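PDB 4XFK: putative branched chain amino acid ABC transporter, periplasmic amino acid-binding protein from Brucella ovis, which probably binds branched-chain and other small amino acids in the periplasm as the receptor component of an ABC amino-acid transport system. Local coordinates for residues Val170-Glu173 with Asn174-Ala178; Ile162-Asn165 with Tyr166-Val170; Gly253-Gly256 with Ala257-Glu260; Gly318-Thr322 with Thr323-Leu327. The protein carries 1 engineered substitution. All coordinates share one frame; numbering follows the deposited sequence.

How the interactions relate
Following the chain, interaction 2 comes first: residues 162-170 turn from the end of strand 158-164 into helix 167-184. Interaction 1 starts on Val170, which both share, and runs on along the same helix, so the two are consecutive and touch where Val172 CG1 packs on Asn163 OD1 at 3.2 Å. Together they cover the first bend and the helix of a beta-alpha-beta unit completed by strand 186-193. Interaction 3, about 24 Å from interaction 2 between centres, closes the turn after helix 251-255 on the way to strand 263-266. Interaction 4 begins helix 322-331, about 48 Å from interaction 3 between centres and across the chain's centre. None encloses or crosses another.

Interaction 1: Val170-Glu173 with Asn174-Ala178; sequences VDVE and NTVVA
Thr175 bends its hydroxyl back onto the preceding turn, where OG1 donates to Asp171 O at 2.7 Å. The same carbonyl takes Thr175 N at 2.9 Å, and the two donors reach it from opposite faces of its plane. OG1 can do this because it stands beside its own backbone N (chi1 -62°), while the methyl CG2 takes the place anti to that N. Threonine therefore suits a buried helix face: its hydroxyl is satisfied within the helix and its methyl adds apolar surface. One residue further on, Val176 CG2 meets Val172 CG1 at 4.1 Å, two branched side chains meeting at a slant one turn apart. Asn174 lies alongside Val170, its ND2 3.6 Å from Val170 CG1. Its exposed amide works through water: one water donates to Asp171 OD1 and accepts from Asn174 ND2, while a second donates to Glu173 OE2 and, at 3.1 Å, to Asn174 OD1. All of this lies on helix 167-184, the crossover helix of a beta-alpha-beta unit in the periplasmic binding protein fold, with strands 158-164 and 186-193 beside it. Around this first shell, Phe142 of helix 138-152 covers Val172, Thr175 and Val176. Glu173 touches Lys190 and Leu192 of strand 186-193, and Asp171 OD2 accepts a hydrogen bond from the backbone N of Leu120.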
loop_
_atom_site.group_PDB
_atom_site.type_symbol
_atom_site.label_atom_id
_atom_site.label_comp_id
_atom_site.label_asym_id
_atom_site.label_seq_id
_atom_site.Cartn_x
_atom_site.Cartn_y
_atom_site.Cartn_z
ATOM N N VAL A 170 13.850 -5.754 2.694
ATOM C CA VAL A 170 15.099 -5.148 3.123
ATOM C C VAL A 170 14.823 -3.773 3.734
ATOM O O VAL A 170 15.378 -3.437 4.778
ATOM C CB VAL A 170 16.070 -5.061 1.935
ATOM C CG1 VAL A 170 17.273 -4.175 2.260
ATOM C CG2 VAL A 170 16.515 -6.465 1.542
ATOM N N ASP A 171 13.944 -2.995 3.102
ATOM C CA ASP A 171 13.600 -1.685 3.644
ATOM C C ASP A 171 12.907 -1.792 5.002
ATOM O O ASP A 171 13.141 -0.962 5.891
ATOM C CB ASP A 171 12.692 -0.910 2.685
ATOM C CG ASP A 171 13.419 -0.383 1.463
ATOM O OD1 ASP A 171 14.660 -0.288 1.474
ATOM O OD2 ASP A 171 12.726 -0.034 0.488
ATOM N N VAL A 172 12.045 -2.795 5.172
ATOM C CA VAL A 172 11.407 -2.988 6.469
ATOM C C VAL A 172 12.456 -3.312 7.533
ATOM O O VAL A 172 12.474 -2.698 8.604
ATOM C CB VAL A 172 10.308 -4.087 6.440
ATOM C CG1 VAL A 172 9.798 -4.357 7.856
ATOM C CG2 VAL A 172 9.161 -3.673 5.518
ATOM N N GLU A 173 13.322 -4.273 7.246
ATOM C CA GLU A 173 14.371 -4.603 8.203
ATOM C C GLU A 173 15.210 -3.378 8.561
ATOM O O GLU A 173 15.468 -3.112 9.739
ATOM C CB GLU A 173 15.286 -5.702 7.671
ATOM C CG GLU A 173 16.359 -6.095 8.689
ATOM C CD GLU A 173 17.318 -7.144 8.175
ATOM O OE1 GLU A 173 16.935 -8.327 8.124
ATOM O OE2 GLU A 173 18.467 -6.782 7.845
ATOM N N ASN A 174 15.642 -2.627 7.550
ATOM C CA ASN A 174 16.486 -1.463 7.798
ATOM C C ASN A 174 15.751 -0.411 8.632
ATOM O O ASN A 174 16.331 0.212 9.514
ATOM C CB ASN A 174 16.997 -0.860 6.486
ATOM C CG ASN A 174 18.032 -1.739 5.798
ATOM O OD1 ASN A 174 18.653 -2.597 6.425
ATOM N ND2 ASN A 174 18.232 -1.513 4.504
ATOM N N THR A 175 14.464 -0.235 8.359
ATOM C CA THR A 175 13.630 0.701 9.110
ATOM C C THR A 175 13.470 0.275 10.568
ATOM O O THR A 175 13.663 1.076 11.483
ATOM C CB THR A 175 12.239 0.814 8.468
ATOM O OG1 THR A 175 12.364 1.325 7.136
ATOM C CG2 THR A 175 11.346 1.739 9.279
ATOM N N VAL A 176 13.137 -0.993 10.782
ATOM C CA VAL A 176 12.958 -1.521 12.127
ATOM C C VAL A 176 14.254 -1.389 12.946
ATOM O O VAL A 176 14.225 -0.979 14.106
ATOM C CB VAL A 176 12.473 -2.990 12.072
ATOM C CG1 VAL A 176 12.610 -3.665 13.428
ATOM C CG2 VAL A 176 11.030 -3.054 11.573
ATOM N N VAL A 177 15.388 -1.705 12.325
ATOM C CA VAL A 177 16.692 -1.552 12.969
ATOM C C VAL A 177 17.003 -0.081 13.256
ATOM O O VAL A 177 17.472 0.250 14.338
ATOM C CB VAL A 177 17.808 -2.170 12.100
ATOM C CG1 VAL A 177 19.194 -1.752 12.594
ATOM C CG2 VAL A 177 17.671 -3.684 12.077
ATOM N N ALA A 178 16.720 0.801 12.298
ATOM C CA ALA A 178 17.011 2.226 12.461
ATOM C C ALA A 178 16.212 2.869 13.590
ATOM O O ALA A 178 16.705 3.785 14.252
ATOM C CB ALA A 178 16.785 2.981 11.152
HETATM O O HOH W 1 16.811 0.184 2.951
HETATM O O HOH W 2 18.222 -5.509 5.495
#

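Interaction 2: Ile162-Asn165 with Tyr166-Val170; sequences INQN and YSWGV. With ACT (acetate ion), chain B.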
loop_
_atom_site.group_PDB
_atom_site.type_symbol
_atom_site.label_atom_id
_atom_site.label_comp_id
_atom_site.label_asym_id
_atom_site.label_seq_id
_atom_site.Cartn_x
_atom_site.Cartn_y
_atom_site.Cartn_z
ATOM N N ILE A 162 11.506 -10.313 10.729
ATOM C CA ILE A 162 11.501 -11.338 9.687
ATOM C C ILE A 162 10.852 -10.774 8.421
ATOM O O ILE A 162 9.722 -10.303 8.459
ATOM C CB ILE A 162 10.831 -12.661 10.160
ATOM C CG1 ILE A 162 10.892 -13.720 9.051
ATOM C CG2 ILE A 162 9.401 -12.422 10.650
ATOM C CD1 ILE A 162 10.568 -15.123 9.523
ATOM N N ASN A 163 11.584 -10.799 7.310
ATOM C CA ASN A 163 11.114 -10.194 6.068
ATOM C C ASN A 163 11.575 -10.939 4.833
ATOM O O ASN A 163 12.469 -11.784 4.896
ATOM C CB ASN A 163 11.537 -8.722 5.968
ATOM C CG ASN A 163 10.953 -7.875 7.079
ATOM O OD1 ASN A 163 9.789 -7.490 7.025
ATOM N ND2 ASN A 163 11.752 -7.596 8.098
ATOM N N GLN A 164 10.930 -10.611 3.718
ATOM C CA GLN A 164 11.222 -11.172 2.408
ATOM C C GLN A 164 12.466 -10.531 1.804
ATOM O O GLN A 164 12.655 -9.315 1.886
ATOM C CB GLN A 164 10.026 -10.933 1.486
ATOM C CG GLN A 164 8.734 -11.611 1.955
ATOM C CD GLN A 164 7.492 -10.969 1.380
ATOM O OE1 GLN A 164 6.626 -11.648 0.807
ATOM N NE2 GLN A 164 7.381 -9.666 1.547
ATOM N N ASN A 165 13.304 -11.346 1.171
ATOM C CA ASN A 165 14.548 -10.836 0.615
ATOM C C ASN A 165 14.358 -10.219 -0.775
ATOM O O ASN A 165 14.741 -10.805 -1.796
ATOM C CB ASN A 165 15.630 -11.919 0.602
ATOM C CG ASN A 165 17.027 -11.336 0.672
ATOM O OD1 ASN A 165 17.254 -10.194 0.262
ATOM N ND2 ASN A 165 17.973 -12.112 1.198
ATOM N N TYR A 166 13.737 -9.043 -0.790
ATOM C CA TYR A 166 13.701 -8.158 -1.956
ATOM C C TYR A 166 13.603 -6.733 -1.428
ATOM O O TYR A 166 13.598 -6.532 -0.210
ATOM C CB TYR A 166 12.571 -8.500 -2.945
ATOM C CG TYR A 166 11.145 -8.159 -2.551
ATOM C CD1 TYR A 166 10.498 -8.829 -1.517
ATOM C CD2 TYR A 166 10.420 -7.207 -3.270
ATOM C CE1 TYR A 166 9.177 -8.545 -1.191
ATOM C CE2 TYR A 166 9.106 -6.912 -2.951
ATOM C CZ TYR A 166 8.486 -7.583 -1.911
ATOM O OH TYR A 166 7.174 -7.311 -1.587
ATOM N N SER A 167 13.533 -5.748 -2.322
ATOM C CA SER A 167 13.642 -4.341 -1.920
ATOM C C SER A 167 12.739 -3.996 -0.737
ATOM O O SER A 167 13.187 -3.383 0.235
ATOM C CB SER A 167 13.375 -3.398 -3.097
ATOM O OG SER A 167 12.069 -3.585 -3.592
ATOM N N TRP A 168 11.478 -4.414 -0.805
ATOM C CA TRP A 168 10.520 -4.099 0.251
ATOM C C TRP A 168 10.940 -4.640 1.622
ATOM O O TRP A 168 10.975 -3.902 2.610
ATOM C CB TRP A 168 9.128 -4.622 -0.131
ATOM C CG TRP A 168 8.199 -4.765 1.040
ATOM C CD1 TRP A 168 7.711 -5.935 1.555
ATOM C CD2 TRP A 168 7.648 -3.713 1.845
ATOM N NE1 TRP A 168 6.889 -5.678 2.622
ATOM C CE2 TRP A 168 6.836 -4.324 2.825
ATOM C CE3 TRP A 168 7.780 -2.319 1.846
ATOM C CZ2 TRP A 168 6.146 -3.590 3.794
ATOM C CZ3 TRP A 168 7.084 -1.591 2.804
ATOM C CH2 TRP A 168 6.282 -2.228 3.766
ATOM N N GLY A 169 11.253 -5.929 1.686
ATOM C CA GLY A 169 11.586 -6.549 2.954
ATOM C C GLY A 169 12.877 -6.030 3.552
ATOM O O GLY A 169 13.000 -5.891 4.772
ATOM N N VAL A 170 13.850 -5.754 2.694
ATOM C CA VAL A 170 15.099 -5.148 3.123
ATOM C C VAL A 170 14.823 -3.773 3.734
ATOM O O VAL A 170 15.378 -3.437 4.778
ATOM C CB VAL A 170 16.070 -5.061 1.935
ATOM C CG1 VAL A 170 17.273 -4.175 2.260
ATOM C CG2 VAL A 170 16.515 -6.465 1.542
HETATM C C ACT B . 5.609 -4.319 -1.853
HETATM O O ACT B . 6.349 -5.035 -2.565
HETATM O OXT ACT B . 5.587 -3.095 -2.122
HETATM C CH3 ACT B . 4.794 -4.910 -0.746
#
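The bend that carries strand 158-164 into helix 167-184 opens a beta-alpha-beta unit, and Gln164, Asn165 and Tyr166 form an inverse gamma turn centred on Asn165. Tyr166 N donates to Gln164 O at 2.9 Å, a bent bond (145° at the hydrogen) whose donor stands above the carbonyl plane. Gly169 CA approaches the same oxygen from in front, 3.2 Å away, with its C-H directed at it. The absence of a side chain at Gly169 is what lets the helix backbone come so near Gln164 O. Asn163 CB rests 3.4 Å from Gly169 O, while Asn163 OD1 accepts from Gly219 N.

Tyr166 occupies the N-cap position, its CG set between the backbone N and the carbonyl carbon (chi1 73°). This lays the ring beside Gln164, whose CB sits in the ring plane at the edge, 3.7 Å from Tyr166 CE1. The phenol OH donates to acetate O at 2.6 Å and also bonds to Trp221 NE1. Over one face of the Trp168 indole, toward its rim, lies the acetate methyl, 3.8 Å from CG, and Trp168 NE1 is bonded to Gly219 O. Ser88 OG and Glu118 N are also hydrogen-bonded to the acetate. The ion probably came from the crystallisation liquor, and its setting is consistent with a pocket that can hold a carboxylate by hydrogen bonds while an aromatic face receives its apolar end.

Interaction 3: Gly253-Gly256 with Ala257-Glu260; sequences GNAG and AIAE
Ile258 folds back over the end of helix 251-255. From CB, 4.1 Å from Ala255 O, the chain continues to CG1, which lies only 3.2 Å from that same oxygen. The torsion puts CG1 between backbone N and carbonyl carbon (chi1 67°), and this brings it so close to the helix end. CG1 also makes a loose contact with Ala255 CB at 4.5 Å. At the tip, CD1 runs on extended from CG1 and leaves residues 253-256 behind. Beyond these segments the side chain rests on Ala232 and Ser233, and its branched aliphatic shape fits against helix 223-235.

Ala255 O has two hydrogen-bond partners, since Ile258 N donates to it at 3.1 Å and Ser233 OG is bonded to it as well. Next along, Ala259 N donates to Gly256 O at 3.2 Å, a more bent bond (144° at the hydrogen). In both backbone bonds the donor stands above the carbonyl plane. The small side chains let the chain double back closely: Ala255 CB meets Ala259 CA at 3.7 Å and Ala259 CB at 3.9 Å. Tyr372 touches the Ala259 side chain. With its positive phi (49°), Gly256 takes the second position of a type II' turn over residues 255-258, the classical place for glycine; a type I turn over 256-259 overlaps it, and the pair leads helix 251-255 toward strand 263-266.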
loop_
_atom_site.group_PDB
_atom_site.type_symbol
_atom_site.label_atom_id
_atom_site.label_comp_id
_atom_site.label_asym_id
_atom_site.label_seq_id
_atom_site.Cartn_x
_atom_site.Cartn_y
_atom_site.Cartn_z
ATOM N N GLY A 253 -7.928 -16.055 10.224
ATOM C CA GLY A 253 -8.357 -17.440 10.232
ATOM C C GLY A 253 -7.180 -18.371 10.494
ATOM O O GLY A 253 -7.265 -19.282 11.318
ATOM N N ASN A 254 -6.063 -18.135 9.814
ATOM C CA ASN A 254 -4.888 -18.979 9.996
ATOM C C ASN A 254 -4.269 -18.844 11.381
ATOM O O ASN A 254 -3.637 -19.776 11.875
ATOM C CB ASN A 254 -3.832 -18.695 8.929
ATOM C CG ASN A 254 -4.080 -19.451 7.646
ATOM O OD1 ASN A 254 -5.165 -19.992 7.421
ATOM N ND2 ASN A 254 -3.073 -19.485 6.789
ATOM N N ALA A 255 -4.446 -17.682 12.005
ATOM C CA ALA A 255 -3.937 -17.446 13.356
ATOM C C ALA A 255 -4.569 -18.381 14.375
ATOM O O ALA A 255 -3.940 -18.725 15.373
ATOM C CB ALA A 255 -4.166 -15.995 13.764
ATOM N N GLY A 256 -5.814 -18.780 14.120
ATOM C CA GLY A 256 -6.522 -19.679 15.009
ATOM C C GLY A 256 -6.448 -19.222 16.451
ATOM O O GLY A 256 -6.769 -18.072 16.771
ATOM N N ALA A 257 -5.954 -20.113 17.308
ATOM C CA ALA A 257 -5.941 -19.909 18.753
ATOM C C ALA A 257 -5.079 -18.737 19.236
ATOM O O ALA A 257 -5.251 -18.275 20.364
ATOM C CB ALA A 257 -5.523 -21.199 19.459
ATOM N N ILE A 258 -4.151 -18.259 18.407
ATOM C CA ILE A 258 -3.275 -17.161 18.835
ATOM C C ILE A 258 -3.666 -15.817 18.223
ATOM O O ILE A 258 -2.873 -14.875 18.230
ATOM C CB ILE A 258 -1.771 -17.432 18.540
ATOM C CG1 ILE A 258 -1.491 -17.459 17.033
ATOM C CG2 ILE A 258 -1.312 -18.720 19.212
ATOM C CD1 ILE A 258 -0.009 -17.352 16.690
ATOM N N ALA A 259 -4.895 -15.722 17.726
ATOM C CA ALA A 259 -5.327 -14.527 16.996
ATOM C C ALA A 259 -5.243 -13.221 17.797
ATOM O O ALA A 259 -4.846 -12.183 17.257
ATOM C CB ALA A 259 -6.738 -14.723 16.458
ATOM N N GLU A 260 -5.637 -13.258 19.068
ATOM C CA GLU A 260 -5.734 -12.040 19.865
ATOM C C GLU A 260 -4.404 -11.291 19.960
ATOM O O GLU A 260 -3.364 -11.888 20.217
ATOM C CB GLU A 260 -6.254 -12.367 21.273
ATOM C CG GLU A 260 -6.478 -11.146 22.171
ATOM C CD GLU A 260 -6.890 -11.512 23.593
ATOM O OE1 GLU A 260 -6.968 -12.717 23.913
ATOM O OE2 GLU A 260 -7.130 -10.589 24.399
#

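Interaction 4: Gly318-Thr322 with Thr323-Leu327; sequences GKINT and TDIAL
The side-chain amide of Asn321 and the carboxylate of Asp324 are stacked, their planes only 18° apart, with Asp324 OD2 lying 3.4 Å from Asn321 CG. Asp324 thus presents a face to the amide. The amide oxygen, meanwhile, is turned to the start of the helix: Asn321 OD1 accepts from Asp324 N at 3.0 Å, a fairly straight bond whose donor stands above the amide plane, and weakly from Thr323 N at 2.9 Å, where the angle at hydrogen falls to 120°. Asn321 CG lies anti to its backbone N (chi1 -173°), which brings OD1 to the N-H groups of Thr323 and Asp324. Asn321 is accordingly the N-cap of helix 322-331, a place that suits asparagine because its short side chain brings a carbonyl oxygen to amides that have no preceding helical turn. The negative charge of Asp324 at this end would also probably interact favourably with the helix dipole.

Regular helical bonding begins at once, Ile325 N donating to Asn321 O at 3.1 Å and Ala326 N to Thr322 O at 2.9 Å. Ahead of the cap, Ile320 CG2 reaches Ile325 CD1 at 3.9 Å, the N'-to-N4 contact known as a hydrophobic staple. Ile325 continues inward against Phe306 and Leu310 of helix 296-312 and Leu111 of strand 111-114. A water donates to Thr322 OG1 and lies 2.7 Å from Thr323 OG1, to which it is hydrogen-bonded. These two hydroxyls have further partners, Glu109 O for Thr322 and Tyr130 OH for Thr323.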
loop_
_atom_site.group_PDB
_atom_site.type_symbol
_atom_site.label_atom_id
_atom_site.label_comp_id
_atom_site.label_asym_id
_atom_site.label_seq_id
_atom_site.Cartn_x
_atom_site.Cartn_y
_atom_site.Cartn_z
ATOM N N GLY A 318 -9.428 20.367 -25.581
ATOM C CA GLY A 318 -9.853 18.991 -25.765
ATOM C C GLY A 318 -8.765 17.952 -25.571
ATOM O O GLY A 318 -9.062 16.769 -25.421
ATOM N N LYS A 319 -7.507 18.383 -25.581
ATOM C CA LYS A 319 -6.392 17.458 -25.408
ATOM C C LYS A 319 -6.138 17.176 -23.935
ATOM O O LYS A 319 -6.469 17.984 -23.067
ATOM C CB LYS A 319 -5.117 18.003 -26.055
ATOM N N ILE A 320 -5.553 16.020 -23.659
ATOM C CA ILE A 320 -5.187 15.669 -22.297
ATOM C C ILE A 320 -3.705 15.895 -22.074
ATOM O O ILE A 320 -2.874 15.410 -22.833
ATOM C CB ILE A 320 -5.568 14.232 -21.989
ATOM C CG1 ILE A 320 -7.094 14.123 -22.004
ATOM C CG2 ILE A 320 -4.975 13.795 -20.652
ATOM C CD1 ILE A 320 -7.614 12.791 -21.639
ATOM N N ASN A 321 -3.390 16.650 -21.029
ATOM C CA ASN A 321 -2.021 17.034 -20.728
ATOM C C ASN A 321 -1.628 16.451 -19.382
ATOM O O ASN A 321 -2.102 16.897 -18.342
ATOM C CB ASN A 321 -1.915 18.559 -20.719
ATOM C CG ASN A 321 -0.493 19.048 -20.569
ATOM O OD1 ASN A 321 0.234 18.618 -19.681
ATOM N ND2 ASN A 321 -0.088 19.961 -21.448
ATOM N N THR A 322 -0.756 15.451 -19.406
ATOM C CA THR A 322 -0.387 14.767 -18.178
ATOM C C THR A 322 0.451 15.636 -17.242
ATOM O O THR A 322 0.474 15.391 -16.049
ATOM C CB THR A 322 0.349 13.460 -18.463
ATOM O OG1 THR A 322 1.421 13.728 -19.368
ATOM C CG2 THR A 322 -0.589 12.434 -19.091
ATOM N N THR A 323 1.144 16.640 -17.771
ATOM C CA THR A 323 1.877 17.553 -16.902
ATOM C C THR A 323 0.897 18.387 -16.090
ATOM O O THR A 323 1.083 18.576 -14.891
ATOM C CB THR A 323 2.839 18.454 -17.689
ATOM O OG1 THR A 323 3.720 17.618 -18.441
ATOM C CG2 THR A 323 3.655 19.330 -16.736
ATOM N N ASP A 324 -0.167 18.857 -16.735
ATOM C CA ASP A 324 -1.208 19.591 -16.027
ATOM C C ASP A 324 -1.882 18.706 -14.984
ATOM O O ASP A 324 -2.177 19.163 -13.882
ATOM C CB ASP A 324 -2.242 20.174 -16.997
ATOM C CG ASP A 324 -1.672 21.273 -17.871
ATOM O OD1 ASP A 324 -0.658 21.890 -17.471
ATOM O OD2 ASP A 324 -2.240 21.520 -18.954
ATOM N N ILE A 325 -2.110 17.437 -15.312
ATOM C CA ILE A 325 -2.689 16.519 -14.335
ATOM C C ILE A 325 -1.733 16.342 -13.147
ATOM O O ILE A 325 -2.152 16.414 -11.994
ATOM C CB ILE A 325 -3.050 15.153 -14.964
ATOM C CG1 ILE A 325 -4.199 15.325 -15.968
ATOM C CG2 ILE A 325 -3.426 14.136 -13.882
ATOM C CD1 ILE A 325 -4.468 14.097 -16.825
ATOM N N ALA A 326 -0.450 16.163 -13.437
ATOM C CA ALA A 326 0.550 15.997 -12.385
ATOM C C ALA A 326 0.585 17.194 -11.434
ATOM O O ALA A 326 0.603 17.033 -10.212
ATOM C CB ALA A 326 1.925 15.770 -12.997
ATOM N N LEU A 327 0.589 18.400 -11.994
ATOM C CA LEU A 327 0.581 19.604 -11.169
ATOM C C LEU A 327 -0.700 19.674 -10.344
ATOM O O LEU A 327 -0.675 20.064 -9.182
ATOM C CB LEU A 327 0.745 20.857 -12.032
ATOM C CG LEU A 327 2.092 20.966 -12.744
ATOM C CD1 LEU A 327 2.044 22.071 -13.799
ATOM C CD2 LEU A 327 3.217 21.225 -11.753
HETATM O O HOH W 3 2.744 16.191 -20.577
#